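Local coordinates for putative oxidoreductase (Yersinia pestis, PDB 3KUX), which probably catalyses an NAD(P)-dependent oxidation or reduction of a substrate that has not been identified, at residues Ile8-Leu13 and Leu70-Thr75. Sequence-based numbering, arbitrary orientation.
Sequences IKVGLL and LIVIPT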
# COMPACT_ATOMS: atom_id res chain seq x y z
N ILE A 8 -1.03 21.00 -10.38
CA ILE A 8 -0.19 20.00 -11.02
C ILE A 8 -1.09 19.13 -11.88
O ILE A 8 -1.95 18.43 -11.36
CB ILE A 8 0.51 19.11 -9.97
CG1 ILE A 8 1.48 19.93 -9.13
CG2 ILE A 8 1.22 17.94 -10.64
CD1 ILE A 8 2.02 19.19 -7.92
N LYS A 9 -0.90 19.18 -13.19
CA LYS A 9 -1.75 18.40 -14.08
C LYS A 9 -1.30 16.95 -14.10
O LYS A 9 -0.11 16.65 -14.23
CB LYS A 9 -1.77 19.01 -15.49
CG LYS A 9 -2.20 20.47 -15.52
CD LYS A 9 -2.50 20.96 -16.94
CE LYS A 9 -3.84 20.43 -17.44
NZ LYS A 9 -4.11 20.79 -18.86
N VAL A 10 -2.26 16.04 -13.97
CA VAL A 10 -1.96 14.62 -13.82
C VAL A 10 -2.52 13.78 -14.97
O VAL A 10 -3.60 14.05 -15.48
CB VAL A 10 -2.52 14.07 -12.50
CG1 VAL A 10 -2.12 12.62 -12.33
CG2 VAL A 10 -2.03 14.91 -11.33
N GLY A 11 -1.76 12.76 -15.36
CA GLY A 11 -2.22 11.79 -16.36
C GLY A 11 -2.36 10.40 -15.78
O GLY A 11 -1.39 9.81 -15.30
N LEU A 12 -3.58 9.87 -15.80
CA LEU A 12 -3.85 8.54 -15.27
C LEU A 12 -3.85 7.51 -16.40
O LEU A 12 -4.35 7.78 -17.49
CB LEU A 12 -5.20 8.53 -14.55
CG LEU A 12 -5.66 7.21 -13.93
CD1 LEU A 12 -4.68 6.73 -12.88
CD2 LEU A 12 -7.04 7.38 -13.31
N LEU A 13 -3.29 6.34 -16.14
CA LEU A 13 -3.15 5.31 -17.17
C LEU A 13 -4.17 4.18 -17.02
O LEU A 13 -4.04 3.33 -16.13
CB LEU A 13 -1.73 4.75 -17.17
CG LEU A 13 -0.71 5.49 -18.05
CD1 LEU A 13 -0.86 6.99 -17.95
CD2 LEU A 13 0.71 5.05 -17.71
N LEU A 70 2.48 14.99 -13.99
CA LEU A 70 2.56 13.72 -13.28
C LEU A 70 1.83 12.58 -13.99
O LEU A 70 0.79 12.79 -14.61
CB LEU A 70 2.00 13.87 -11.86
CG LEU A 70 1.75 12.58 -11.10
CD1 LEU A 70 3.00 11.71 -11.07
CD2 LEU A 70 1.26 12.88 -9.69
N ILE A 71 2.39 11.38 -13.90
CA ILE A 71 1.81 10.19 -14.51
C ILE A 71 1.66 9.07 -13.47
O ILE A 71 2.63 8.68 -12.84
CB ILE A 71 2.70 9.67 -15.65
CG1 ILE A 71 2.70 10.67 -16.82
CG2 ILE A 71 2.28 8.27 -16.08
CD1 ILE A 71 1.36 10.79 -17.52
N VAL A 72 0.44 8.56 -13.30
CA VAL A 72 0.24 7.44 -12.39
C VAL A 72 -0.00 6.17 -13.19
O VAL A 72 -0.74 6.17 -14.18
CB VAL A 72 -0.91 7.66 -11.38
CG1 VAL A 72 -0.84 9.06 -10.77
CG2 VAL A 72 -2.25 7.44 -12.05
N ILE A 73 0.63 5.08 -12.76
CA ILE A 73 0.62 3.85 -13.51
C ILE A 73 0.09 2.69 -12.67
O ILE A 73 0.85 2.06 -11.93
CB ILE A 73 2.03 3.54 -14.05
CG1 ILE A 73 2.51 4.70 -14.92
CG2 ILE A 73 2.04 2.22 -14.82
CD1 ILE A 73 3.99 4.70 -15.22
N PRO A 74 -1.22 2.44 -12.76
CA PRO A 74 -1.88 1.35 -12.06
C PRO A 74 -2.33 0.25 -13.02
O PRO A 74 -3.25 -0.50 -12.70
CB PRO A 74 -3.11 2.03 -11.48
CG PRO A 74 -3.44 3.12 -12.48
CD PRO A 74 -2.21 3.37 -13.33
N THR A 75 -1.68 0.15 -14.18
CA THR A 75 -2.05 -0.86 -15.18
C THR A 75 -1.56 -2.24 -14.77
O THR A 75 -1.11 -2.43 -13.64
CB THR A 75 -1.48 -0.51 -16.57
OG1 THR A 75 -0.09 -0.20 -16.45
CG2 THR A 75 -2.22 0.69 -17.16
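Val10, Gly11 and Leu12 pair in parallel with Leu70, Ile71 and Val72, and a ladder of backbone hydrogen bonds ties the two strands, whose short axes are inclined at 25°. Leu70 is gripped at both ends, its N donating to Lys9 O and its O accepting from Gly11 N at 2.7 Å; Gly11 O then takes Val72 N at 3.0 Å, with Ile71 CA adding a CA-H...O contact to the same oxygen. The last rung, Leu13 N to Val72 O, is weak and bent (134°), in keeping with CA separations that widen toward Leu13 and Ile73.

This is the centre of a Rossmann fold, a textbook case of the crossover in which the chain returns from the outer strand 55-56, by way of helix 59-64, to lay 70-73 beside 8-13; strand 33-39 flanks 8-13 on its other edge, and 93-96 flanks 70-73.

On one face, Val10 and Leu70 run side by side, CG1 of the valine 4.1 Å from CG of the leucine, and the same methyl meets Val72 CG1. Further along, Leu12 CD1 meets Pro74 CG at 3.8 Å. Helix 17-28 packs over this face through Ile27 and Ser19. On the other, Gly11 has no side chain, and the second torsion of Ile71 (chi2 -67°) swings CD1 across, alongside the glycine, 3.9 Å from its CA. Leu13 reaches across next to it: CD1 and CD2 both abut Ile71 CG2, while CD2 lies alongside Ile73 CG1, and Leu83 of helix 80-89 touches both Leu13 and Ile73. Past the strand end, Pro74 CD and Thr75 CG2 close on Leu13 O.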